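Malate dehydrogenase (Aeropyrum pernix, PDB 2D4A) catalyses the reversible oxidation of (S)-malate to oxaloacetate as a homotetramer, using either NAD or NADP and working more efficiently with NADP. Local coordinates at residues Tyr62-Gly67 with Lys102-Ala107; Met126-Thr130 with Pro304-Glu308; Gly139-Ile143 with Gly228-Thr232; Tyr254-Ile259 with Phe288-Val292. All blocks are in the same frame, centred on the assembly; numbering follows the deposited sequence.

Contact 1 of 4, residues Tyr62-Gly67 with Lys102-Ala107; sequences YEDMRG and KIKAYA
Arg-66 and Tyr-106 bring the two backbones to a CA-CA separation of 4.9 Å, and the chains diverge from there until Tyr-62 and Lys-102 stand 6.6 Å apart. The loop 62-67 joins strands 56-59 and 70-73 of the Rossmann-type nucleotide-binding domain, and it lies along the last turns of helix 86-106. Tyr-106 carries much of the join. Its ring lies flat against Glu-63, whose CA sits 4.0 Å from the ring centroid and 7° off the ring normal, while Ala-105 CB lies over the opposite face. Glu-63 CG also rests on the first face, beside Tyr-106 CE1 and CZ, with the carboxylate plane turned 44° from the ring.

Farther up the helix, Lys-102 CG passes over one face of the Tyr-62 ring, offset toward its rim, 4.3 Å from the centroid. Met-65 fills the space between these two tyrosine contacts. Its CG lies between the backbone N and the carbonyl carbon (chi1 84°), which directs the thioether across the helix. There Met-65 SD meets Ile-103 CD1 and Ala-107 CB, Met-65 CE reaches Lys-102 CB at 3.7 Å, and Met-65 CG backs onto Tyr-106 CB at 3.9 Å. Beneath, Met-65 also packs on Thr-3 and Ile-29 of the parallel sheet. At the close approach of the backbones, Arg-66 CA faces Tyr-106 O in a CA-H...O contact.

No conventional hydrogen bond spans the two segments, so cohesion rests on a buried thioether and on CH-pi contacts of two partly exposed tyrosines, a mainly apolar seam between this loop and the end of helix 86-106.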
loop_
_atom_site.group_PDB
_atom_site.type_symbol
_atom_site.label_atom_id
_atom_site.label_comp_id
_atom_site.label_asym_id
_atom_site.label_seq_id
_atom_site.Cartn_x
_atom_site.Cartn_y
_atom_site.Cartn_z
ATOM N N TYR B 62 9.305 -21.700 22.301
ATOM C CA TYR B 62 8.851 -22.288 21.039
ATOM C C TYR B 62 7.433 -22.824 21.052
ATOM O O TYR B 62 6.882 -23.148 19.998
ATOM C CB TYR B 62 9.789 -23.412 20.602
ATOM C CG TYR B 62 11.138 -22.925 20.154
ATOM C CD1 TYR B 62 11.347 -22.474 18.855
ATOM C CD2 TYR B 62 12.196 -22.878 21.042
ATOM C CE1 TYR B 62 12.586 -21.985 18.458
ATOM C CE2 TYR B 62 13.430 -22.393 20.662
ATOM C CZ TYR B 62 13.624 -21.949 19.379
ATOM O OH TYR B 62 14.856 -21.457 19.027
ATOM N N GLU B 63 6.847 -22.938 22.237
ATOM C CA GLU B 63 5.480 -23.430 22.352
ATOM C C GLU B 63 4.483 -22.351 21.954
ATOM O O GLU B 63 3.298 -22.626 21.789
ATOM C CB GLU B 63 5.197 -23.877 23.783
ATOM C CG GLU B 63 5.768 -25.228 24.128
ATOM C CD GLU B 63 6.608 -25.187 25.382
ATOM O OE1 GLU B 63 6.514 -26.145 26.192
ATOM O OE2 GLU B 63 7.371 -24.201 25.545
ATOM N N ASP B 64 4.965 -21.125 21.793
ATOM C CA ASP B 64 4.083 -20.035 21.414
ATOM C C ASP B 64 3.854 -19.911 19.920
ATOM O O ASP B 64 3.356 -18.885 19.476
ATOM C CB ASP B 64 4.615 -18.704 21.929
ATOM C CG ASP B 64 4.700 -18.662 23.427
ATOM O OD1 ASP B 64 3.940 -19.404 24.083
ATOM O OD2 ASP B 64 5.511 -17.883 23.953
ATOM N N MET B 65 4.211 -20.939 19.150
ATOM C CA MET B 65 4.029 -20.898 17.702
ATOM C C MET B 65 2.858 -21.752 17.244
ATOM O O MET B 65 2.620 -21.881 16.046
ATOM C CB MET B 65 5.300 -21.369 16.974
ATOM C CG MET B 65 5.417 -22.895 16.817
ATOM S SD MET B 65 6.798 -23.539 15.779
ATOM C CE MET B 65 8.068 -23.873 17.015
ATOM N N ARG B 66 2.134 -22.347 18.186
ATOM C CA ARG B 66 1.000 -23.194 17.820
ATOM C C ARG B 66 -0.145 -22.322 17.321
ATOM O O ARG B 66 -0.446 -21.277 17.896
ATOM C CB ARG B 66 0.547 -24.015 19.021
ATOM C CG ARG B 66 -0.099 -23.184 20.086
ATOM C CD ARG B 66 0.207 -23.715 21.453
ATOM N NE ARG B 66 -0.229 -22.759 22.457
ATOM C CZ ARG B 66 0.061 -22.848 23.745
ATOM N NH1 ARG B 66 0.798 -23.859 24.192
ATOM N NH2 ARG B 66 -0.383 -21.918 24.580
ATOM N N GLY B 67 -0.785 -22.753 16.247
ATOM C CA GLY B 67 -1.865 -21.966 15.701
ATOM C C GLY B 67 -1.378 -21.118 14.546
ATOM O O GLY B 67 -2.138 -20.305 14.020
ATOM N N LYS B 102 10.834 -28.780 16.995
ATOM C CA LYS B 102 9.919 -27.814 17.601
ATOM C C LYS B 102 8.692 -27.669 16.707
ATOM O O LYS B 102 7.560 -27.729 17.191
ATOM C CB LYS B 102 10.586 -26.444 17.760
ATOM C CG LYS B 102 11.960 -26.477 18.392
ATOM C CD LYS B 102 11.913 -27.075 19.766
ATOM C CE LYS B 102 13.298 -27.370 20.271
ATOM N NZ LYS B 102 13.192 -28.364 21.379
ATOM N N ILE B 103 8.919 -27.472 15.405
ATOM C CA ILE B 103 7.821 -27.325 14.437
ATOM C C ILE B 103 6.925 -28.569 14.496
ATOM O O ILE B 103 5.701 -28.464 14.544
ATOM C CB ILE B 103 8.346 -27.169 12.952
ATOM C CG1 ILE B 103 9.189 -25.891 12.789
ATOM C CG2 ILE B 103 7.173 -27.152 11.979
ATOM C CD1 ILE B 103 8.435 -24.600 13.022
ATOM N N LYS B 104 7.562 -29.740 14.502
ATOM C CA LYS B 104 6.882 -31.033 14.534
ATOM C C LYS B 104 5.931 -31.213 15.715
ATOM O O LYS B 104 4.917 -31.906 15.602
ATOM C CB LYS B 104 7.931 -32.162 14.527
ATOM C CG LYS B 104 7.347 -33.572 14.422
ATOM C CD LYS B 104 8.207 -34.531 13.587
ATOM C CE LYS B 104 8.925 -35.548 14.448
ATOM N NZ LYS B 104 9.977 -34.860 15.253
ATOM N N ALA B 105 6.254 -30.575 16.838
ATOM C CA ALA B 105 5.456 -30.673 18.055
ATOM C C ALA B 105 4.426 -29.564 18.291
ATOM O O ALA B 105 3.396 -29.804 18.933
ATOM C CB ALA B 105 6.385 -30.763 19.259
ATOM N N TYR B 106 4.679 -28.365 17.770
ATOM C CA TYR B 106 3.762 -27.249 18.005
ATOM C C TYR B 106 3.043 -26.650 16.809
ATOM O O TYR B 106 2.115 -25.863 16.996
ATOM C CB TYR B 106 4.499 -26.129 18.739
ATOM C CG TYR B 106 5.327 -26.622 19.894
ATOM C CD1 TYR B 106 4.733 -27.254 20.981
ATOM C CD2 TYR B 106 6.710 -26.466 19.898
ATOM C CE1 TYR B 106 5.494 -27.717 22.043
ATOM C CE2 TYR B 106 7.479 -26.924 20.954
ATOM C CZ TYR B 106 6.865 -27.547 22.024
ATOM O OH TYR B 106 7.633 -27.989 23.073
ATOM N N ALA B 107 3.450 -27.007 15.595
ATOM C CA ALA B 107 2.802 -26.454 14.412
ATOM C C ALA B 107 2.681 -27.445 13.259
ATOM O O ALA B 107 3.067 -27.148 12.127
ATOM C CB ALA B 107 3.532 -25.202 13.956
#

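Contact 2 of 4, residues Met126-Thr130 with Pro304-Glu308; sequences MYKKT and PQLRE
Lys-129 and Glu-308 join the end of helix 119-130, in the nucleotide-binding Rossmann-type domain, to the short C-terminal helix 304-307 and the last residue of the chain. Lys-129 bends at its second torsion (chi2 -58°) and then runs extended, so that its ammonium group crosses to the other helix. There it makes two bonds across the contact. In the first, Lys-129 NZ lies 2.8 Å from Glu-308 OE1 in a salt bridge, above the carboxylate plane and 40° out of it. The second goes to a main-chain carbonyl. The cation thus joins a side-chain carboxylate to the backbone of the final helix, and both would favour its charged form.

Lys-128 uses its aliphatic part here: its CB packs on Glu-308 CG at 4.0 Å, while its NZ turns away to the hydroxyl of Tyr-249. Behind the polar face, Leu-306 is buried against Ala-93 and Asn-94 of helix 86-106, and Lys-129 also touches Ala-100 of that helix. The second bond of the ammonium group, Lys-129 NZ to Gln-305 O, is 2.8 Å long with a C=O...N angle of 174°.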
loop_
_atom_site.group_PDB
_atom_site.type_symbol
_atom_site.label_atom_id
_atom_site.label_comp_id
_atom_site.label_asym_id
_atom_site.label_seq_id
_atom_site.Cartn_x
_atom_site.Cartn_y
_atom_site.Cartn_z
ATOM N N MET B 126 15.169 -30.469 6.682
ATOM C CA MET B 126 13.914 -30.047 7.308
ATOM C C MET B 126 12.731 -30.938 6.877
ATOM O O MET B 126 11.853 -31.256 7.681
ATOM C CB MET B 126 13.634 -28.579 6.952
ATOM C CG MET B 126 12.353 -28.013 7.551
ATOM S SD MET B 126 12.391 -27.943 9.340
ATOM C CE MET B 126 13.293 -26.421 9.565
ATOM N N TYR B 127 12.723 -31.326 5.605
ATOM C CA TYR B 127 11.682 -32.182 5.048
ATOM C C TYR B 127 11.688 -33.562 5.701
ATOM O O TYR B 127 10.644 -34.103 6.053
ATOM C CB TYR B 127 11.889 -32.348 3.543
ATOM C CG TYR B 127 11.061 -33.467 2.954
ATOM C CD1 TYR B 127 9.677 -33.347 2.838
ATOM C CD2 TYR B 127 11.652 -34.671 2.566
ATOM C CE1 TYR B 127 8.897 -34.397 2.358
ATOM C CE2 TYR B 127 10.878 -35.730 2.083
ATOM C CZ TYR B 127 9.506 -35.582 1.984
ATOM O OH TYR B 127 8.742 -36.621 1.526
ATOM N N LYS B 128 12.880 -34.126 5.851
ATOM C CA LYS B 128 13.049 -35.440 6.447
ATOM C C LYS B 128 12.753 -35.458 7.938
ATOM O O LYS B 128 12.128 -36.391 8.441
ATOM C CB LYS B 128 14.479 -35.932 6.241
ATOM C CG LYS B 128 14.854 -36.240 4.819
ATOM C CD LYS B 128 14.102 -37.439 4.303
ATOM C CE LYS B 128 14.679 -37.885 2.972
ATOM N NZ LYS B 128 13.850 -38.934 2.316
ATOM N N LYS B 129 13.200 -34.423 8.643
ATOM C CA LYS B 129 13.029 -34.344 10.092
ATOM C C LYS B 129 11.648 -33.989 10.608
ATOM O O LYS B 129 11.272 -34.421 11.693
ATOM C CB LYS B 129 14.041 -33.355 10.683
ATOM C CG LYS B 129 15.488 -33.794 10.580
ATOM C CD LYS B 129 15.697 -35.135 11.264
ATOM C CE LYS B 129 17.140 -35.617 11.148
ATOM N NZ LYS B 129 17.309 -36.961 11.776
ATOM N N THR B 130 10.896 -33.197 9.849
ATOM C CA THR B 130 9.564 -32.792 10.286
ATOM C C THR B 130 8.523 -33.875 10.071
ATOM O O THR B 130 7.613 -34.029 10.880
ATOM C CB THR B 130 9.069 -31.519 9.553
ATOM O OG1 THR B 130 9.016 -31.767 8.145
ATOM C CG2 THR B 130 9.981 -30.340 9.834
ATOM N N PRO B 304 24.926 -38.890 8.417
ATOM C CA PRO B 304 23.703 -39.698 8.296
ATOM C C PRO B 304 22.634 -39.304 9.311
ATOM O O PRO B 304 21.440 -39.462 9.067
ATOM C CB PRO B 304 24.208 -41.121 8.505
ATOM C CG PRO B 304 25.602 -41.061 7.950
ATOM C CD PRO B 304 26.112 -39.756 8.535
ATOM N N GLN B 305 23.082 -38.789 10.451
ATOM C CA GLN B 305 22.192 -38.354 11.518
ATOM C C GLN B 305 21.282 -37.232 11.037
ATOM O O GLN B 305 20.082 -37.238 11.299
ATOM C CB GLN B 305 23.013 -37.828 12.691
ATOM C CG GLN B 305 24.158 -38.720 13.106
ATOM C CD GLN B 305 25.273 -37.938 13.771
ATOM O OE1 GLN B 305 25.043 -37.199 14.732
ATOM N NE2 GLN B 305 26.491 -38.095 13.261
ATOM N N LEU B 306 21.864 -36.272 10.326
ATOM C CA LEU B 306 21.118 -35.116 9.850
ATOM C C LEU B 306 20.385 -35.309 8.531
ATOM O O LEU B 306 19.538 -34.495 8.172
ATOM C CB LEU B 306 22.054 -33.908 9.763
ATOM C CG LEU B 306 22.776 -33.565 11.075
ATOM C CD1 LEU B 306 23.718 -32.395 10.859
ATOM C CD2 LEU B 306 21.757 -33.233 12.159
ATOM N N ARG B 307 20.698 -36.377 7.807
ATOM C CA ARG B 307 20.021 -36.618 6.542
ATOM C C ARG B 307 19.257 -37.939 6.547
ATOM O O ARG B 307 18.430 -38.174 5.665
ATOM C CB ARG B 307 21.024 -36.596 5.379
ATOM C CG ARG B 307 21.996 -37.767 5.337
ATOM C CD ARG B 307 22.866 -37.685 4.093
ATOM N NE ARG B 307 23.470 -38.972 3.760
ATOM C CZ ARG B 307 24.629 -39.415 4.237
ATOM N NH1 ARG B 307 25.333 -38.672 5.075
ATOM N NH2 ARG B 307 25.081 -40.610 3.885
ATOM N N GLU B 308 19.541 -38.786 7.541
ATOM C CA GLU B 308 18.914 -40.106 7.704
ATOM C C GLU B 308 19.783 -41.211 7.124
ATOM O O GLU B 308 20.771 -40.936 6.440
ATOM C CB GLU B 308 17.537 -40.151 7.043
ATOM C CG GLU B 308 16.583 -39.100 7.557
ATOM C CD GLU B 308 16.517 -39.075 9.060
ATOM O OE1 GLU B 308 17.553 -38.792 9.700
ATOM O OE2 GLU B 308 15.428 -39.346 9.603
#

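Contact 3 of 4, residues Gly139-Ile143 with Gly228-Thr232; sequences GFSGI and GLVLT
Ile-143 and Gly-228 mark the nearest backbone approach, 6.4 Å between CA atoms, where the chain leaving the edge strand 137-139 of the Rossmann-type sheet enters helix 142-157 and passes beside helix 223-237. This is a buried junction between the nucleotide-binding sheet and the helices of the C-terminal domain. Phe-140 has its ring anti to the backbone N (chi1 179°), which sends it toward the helix. The ring lies against Gly-228, obliquely, although the modelled spacing there is doubtful. Phe-140 CD1 lies 4.4 Å from Leu-229 CD2, and Thr-232 OG1 lies at the ring edge, near its plane.

Ile-143 splits its two branches along the helix, and its CG2 meets Leu-231 CD1 at 4.0 Å. The hydroxyls of Thr-232 and Tyr-246 (strand 242-251) share a hydrogen bond, so a polar group is satisfied within this mostly apolar core. Phe-140 and Ile-143 both also pack on Glu-49 of the second subunit, placing the junction beside a subunit interface, while neighbouring Ser-141 touches His-172, probably the catalytic proton acceptor. On the other branch of the isoleucine, Ile-143 CD1 lies 4.0 Å from Thr-232 OG1.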
loop_
_atom_site.group_PDB
_atom_site.type_symbol
_atom_site.label_atom_id
_atom_site.label_comp_id
_atom_site.label_asym_id
_atom_site.label_seq_id
_atom_site.Cartn_x
_atom_site.Cartn_y
_atom_site.Cartn_z
ATOM N N GLY B 139 11.663 -24.272 0.428
ATOM C CA GLY B 139 12.932 -23.573 0.538
ATOM C C GLY B 139 12.861 -22.374 -0.393
ATOM O O GLY B 139 12.483 -22.525 -1.550
ATOM N N PHE B 140 13.224 -21.161 -0.018
ATOM C CA PHE B 140 13.265 -19.981 -0.912
ATOM C C PHE B 140 14.557 -19.886 -1.681
ATOM O O PHE B 140 15.639 -19.929 -1.058
ATOM C CB PHE B 140 13.048 -18.760 0.022
ATOM C CG PHE B 140 13.072 -17.436 -0.671
ATOM C CD1 PHE B 140 11.944 -16.881 -1.233
ATOM C CD2 PHE B 140 14.298 -16.773 -0.784
ATOM C CE1 PHE B 140 12.028 -15.677 -1.915
ATOM C CE2 PHE B 140 14.378 -15.576 -1.453
ATOM C CZ PHE B 140 13.242 -15.023 -2.012
ATOM N N SER B 141 14.512 -19.913 -3.010
ATOM C CA SER B 141 15.668 -19.781 -3.896
ATOM C C SER B 141 15.425 -19.080 -5.187
ATOM O O SER B 141 15.956 -17.996 -5.575
ATOM C CB SER B 141 16.252 -21.182 -4.167
ATOM O OG SER B 141 15.292 -22.079 -4.670
ATOM N N GLY B 142 14.544 -19.548 -5.998
ATOM C CA GLY B 142 14.219 -19.054 -7.331
ATOM C C GLY B 142 13.720 -17.623 -7.497
ATOM O O GLY B 142 14.126 -16.929 -8.434
ATOM N N ILE B 143 12.831 -17.176 -6.616
ATOM C CA ILE B 143 12.306 -15.818 -6.704
ATOM C C ILE B 143 13.490 -14.859 -6.706
ATOM O O ILE B 143 13.638 -14.066 -7.633
ATOM C CB ILE B 143 11.337 -15.504 -5.517
ATOM C CG1 ILE B 143 10.032 -16.283 -5.702
ATOM C CG2 ILE B 143 11.049 -13.999 -5.425
ATOM C CD1 ILE B 143 9.122 -16.255 -4.488
ATOM N N GLY B 228 11.646 -11.712 -0.516
ATOM C CA GLY B 228 11.194 -12.940 -1.127
ATOM C C GLY B 228 10.130 -13.586 -0.275
ATOM O O GLY B 228 9.163 -14.162 -0.791
ATOM N N LEU B 229 10.298 -13.496 1.039
ATOM C CA LEU B 229 9.317 -14.087 1.942
ATOM C C LEU B 229 7.986 -13.341 1.912
ATOM O O LEU B 229 6.924 -13.953 2.048
ATOM C CB LEU B 229 9.870 -14.148 3.367
ATOM C CG LEU B 229 11.023 -15.146 3.517
ATOM C CD1 LEU B 229 11.401 -15.251 4.980
ATOM C CD2 LEU B 229 10.611 -16.517 2.980
ATOM N N VAL B 230 8.047 -12.026 1.709
ATOM C CA VAL B 230 6.844 -11.193 1.646
ATOM C C VAL B 230 5.909 -11.713 0.536
ATOM O O VAL B 230 4.702 -11.886 0.749
ATOM C CB VAL B 230 7.220 -9.695 1.385
ATOM C CG1 VAL B 230 5.971 -8.835 1.204
ATOM C CG2 VAL B 230 8.036 -9.172 2.543
ATOM N N LEU B 231 6.481 -11.971 -0.639
ATOM C CA LEU B 231 5.720 -12.479 -1.775
ATOM C C LEU B 231 5.087 -13.823 -1.429
ATOM O O LEU B 231 3.878 -14.031 -1.593
ATOM C CB LEU B 231 6.623 -12.641 -3.001
ATOM C CG LEU B 231 7.089 -11.368 -3.696
ATOM C CD1 LEU B 231 7.790 -11.757 -4.987
ATOM C CD2 LEU B 231 5.908 -10.462 -3.989
ATOM N N THR B 232 5.923 -14.737 -0.955
ATOM C CA THR B 232 5.478 -16.062 -0.561
ATOM C C THR B 232 4.286 -15.961 0.386
ATOM O O THR B 232 3.281 -16.646 0.202
ATOM C CB THR B 232 6.613 -16.813 0.138
ATOM O OG1 THR B 232 7.733 -16.892 -0.752
ATOM C CG2 THR B 232 6.170 -18.211 0.531
#

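Contact 4 of 4, residues Tyr254-Ile259 with Phe288-Val292; sequences YGYNDI and FDEAV
Tyr-254, Tyr-256 and Phe-288 form an aromatic cluster that is the tightly packed part of this contact; the looser side lies outward, toward Asp-289. Segment 254-259 is the loop of the beta-hairpin between strands 242-251 and 260-268, with a G1 beta bulge at Gly-255 and Tyr-256, and it lies against helix 282-300 of the C-terminal domain.

Phe-288 stands at the centre of the cluster. Its ring is anti to the backbone N (chi1 -176°), which brings one ring face under Tyr-254 and the ring edge to Tyr-256 CD2. Tyr-254 forms an offset stack with it, centroids 4.9 Å apart and planes at 25°, and Tyr-254 CB also touches Phe-288 CE2 at 3.7 Å. Tyr-256 meets the same phenylalanine obliquely instead, its plane turned by 45° and the centroids 5.5 Å apart. One turn along the helix, Val-292 uses both branches: CG2 sits over the centre of one Tyr-256 face, 4.0 Å from the centroid, while CG1 packs on Ile-259 CG1 at 3.9 Å. On the inner side, Phe-288 continues onto Ala-261 and Val-263 of the next strand.

The outer side is partly exposed, at Tyr-256 and Asp-289. Asp-289 OD1 lies near the Tyr-256 hydroxyl at the ring edge, in a doubtful position. The hydroxyl of Tyr-254 is held elsewhere, by the backbone of Ile-276 and Leu-278. Adhesion between hairpin and helix therefore comes from one offset stack, an oblique aromatic pair, a CH-pi contact and aliphatic packing, with no hydrogen bond assigned between the segments.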
loop_
_atom_site.group_PDB
_atom_site.type_symbol
_atom_site.label_atom_id
_atom_site.label_comp_id
_atom_site.label_asym_id
_atom_site.label_seq_id
_atom_site.Cartn_x
_atom_site.Cartn_y
_atom_site.Cartn_z
ATOM N N TYR B 254 10.274 -33.684 -13.431
ATOM C CA TYR B 254 11.535 -33.601 -14.152
ATOM C C TYR B 254 12.241 -34.952 -14.129
ATOM O O TYR B 254 13.429 -35.043 -14.415
ATOM C CB TYR B 254 12.438 -32.510 -13.560
ATOM C CG TYR B 254 11.918 -31.119 -13.822
ATOM C CD1 TYR B 254 10.902 -30.576 -13.041
ATOM C CD2 TYR B 254 12.391 -30.372 -14.900
ATOM C CE1 TYR B 254 10.364 -29.327 -13.326
ATOM C CE2 TYR B 254 11.862 -29.123 -15.199
ATOM C CZ TYR B 254 10.845 -28.607 -14.406
ATOM O OH TYR B 254 10.296 -27.381 -14.701
ATOM N N GLY B 255 11.653 -36.265 -13.798
ATOM C CA GLY B 255 12.202 -37.610 -13.759
ATOM C C GLY B 255 13.202 -37.885 -12.654
ATOM O O GLY B 255 14.045 -38.775 -12.786
ATOM N N TYR B 256 13.113 -37.111 -11.665
ATOM C CA TYR B 256 13.993 -37.248 -10.492
ATOM C C TYR B 256 13.134 -37.473 -9.266
ATOM O O TYR B 256 11.988 -36.984 -9.236
ATOM C CB TYR B 256 14.840 -35.978 -10.331
ATOM C CG TYR B 256 15.879 -35.821 -11.426
ATOM C CD1 TYR B 256 17.069 -36.574 -11.324
ATOM C CD2 TYR B 256 15.759 -34.899 -12.436
ATOM C CE1 TYR B 256 18.021 -36.466 -12.334
ATOM C CE2 TYR B 256 16.736 -34.764 -13.391
ATOM C CZ TYR B 256 17.831 -35.573 -13.383
ATOM O OH TYR B 256 18.839 -35.431 -14.309
ATOM N N ASN B 257 13.741 -37.896 -8.181
ATOM C CA ASN B 257 12.996 -38.100 -6.932
ATOM C C ASN B 257 13.962 -38.268 -5.790
ATOM O O ASN B 257 15.139 -38.589 -5.990
ATOM C CB ASN B 257 11.967 -39.201 -7.033
ATOM C CG ASN B 257 12.478 -40.582 -7.326
ATOM O OD1 ASN B 257 12.776 -40.979 -8.443
ATOM N ND2 ASN B 257 12.665 -41.363 -6.254
ATOM N N ASP B 258 13.468 -38.294 -4.624
ATOM C CA ASP B 258 14.438 -38.442 -3.512
ATOM C C ASP B 258 15.610 -37.550 -3.775
ATOM O O ASP B 258 16.765 -37.657 -3.462
ATOM C CB ASP B 258 14.763 -39.885 -3.222
ATOM C CG ASP B 258 15.568 -40.021 -1.925
ATOM O OD1 ASP B 258 15.014 -39.696 -0.833
ATOM O OD2 ASP B 258 16.711 -40.488 -1.947
ATOM N N ILE B 259 15.267 -36.117 -3.913
ATOM C CA ILE B 259 16.250 -34.998 -4.033
ATOM C C ILE B 259 15.517 -33.656 -4.062
ATOM O O ILE B 259 14.316 -33.611 -4.318
ATOM C CB ILE B 259 17.120 -35.178 -5.310
ATOM C CG1 ILE B 259 18.320 -34.222 -5.249
ATOM C CG2 ILE B 259 16.288 -34.938 -6.563
ATOM C CD1 ILE B 259 19.167 -34.358 -3.962
ATOM N N PHE B 288 20.235 -29.163 -15.958
ATOM C CA PHE B 288 19.387 -29.471 -14.814
ATOM C C PHE B 288 19.960 -30.684 -14.086
ATOM O O PHE B 288 20.008 -30.740 -12.855
ATOM C CB PHE B 288 17.963 -29.788 -15.271
ATOM C CG PHE B 288 17.010 -30.012 -14.140
ATOM C CD1 PHE B 288 16.467 -28.934 -13.457
ATOM C CD2 PHE B 288 16.716 -31.300 -13.707
ATOM C CE1 PHE B 288 15.645 -29.138 -12.357
ATOM C CE2 PHE B 288 15.898 -31.515 -12.612
ATOM C CZ PHE B 288 15.364 -30.434 -11.934
ATOM N N ASP B 289 20.379 -31.662 -14.879
ATOM C CA ASP B 289 20.952 -32.899 -14.377
ATOM C C ASP B 289 22.184 -32.602 -13.529
ATOM O O ASP B 289 22.435 -33.256 -12.515
ATOM C CB ASP B 289 21.311 -33.786 -15.564
ATOM C CG ASP B 289 21.792 -35.139 -15.149
ATOM O OD1 ASP B 289 21.088 -35.806 -14.359
ATOM O OD2 ASP B 289 22.877 -35.548 -15.620
ATOM N N GLU B 290 22.947 -31.604 -13.953
ATOM C CA GLU B 290 24.140 -31.214 -13.225
ATOM C C GLU B 290 23.754 -30.515 -11.931
ATOM O O GLU B 290 24.398 -30.702 -10.900
ATOM C CB GLU B 290 25.017 -30.321 -14.106
ATOM C CG GLU B 290 25.893 -31.128 -15.056
ATOM C CD GLU B 290 26.554 -30.289 -16.122
ATOM O OE1 GLU B 290 26.931 -29.136 -15.829
ATOM O OE2 GLU B 290 26.715 -30.790 -17.254
ATOM N N ALA B 291 22.690 -29.722 -11.981
ATOM C CA ALA B 291 22.221 -29.024 -10.790
ATOM C C ALA B 291 21.813 -30.046 -9.735
ATOM O O ALA B 291 22.089 -29.866 -8.555
ATOM C CB ALA B 291 21.038 -28.139 -11.138
ATOM N N VAL B 292 21.151 -31.116 -10.169
ATOM C CA VAL B 292 20.703 -32.161 -9.252
ATOM C C VAL B 292 21.869 -32.877 -8.594
ATOM O O VAL B 292 21.740 -33.378 -7.479
ATOM C CB VAL B 292 19.853 -33.228 -9.973
ATOM C CG1 VAL B 292 19.434 -34.306 -8.985
ATOM C CG2 VAL B 292 18.635 -32.589 -10.616
#

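How the contacts relate
From the N terminus, contact 1 closes first, laying the loop 62-67 against the end of helix 86-106 within the nucleotide-binding domain. Contact 2 then opens at 126-130 and closes only at the C terminus, so it encloses both contact 3 and contact 4, which follow each other in series. Contact 3 joins the exit of the parallel sheet to helix 223-237 deep in the chain; contact 4 ties a hairpin loop to helix 282-300, which leads on to helix 304-307 of contact 2. Contacts 1 and 2 meet where Lys-104 comes against the end of helix 119-130, though its modelled spacing is doubtful, and a long, weak ion pair between Lys-128 and Asp-258 relates contacts 2 and 4.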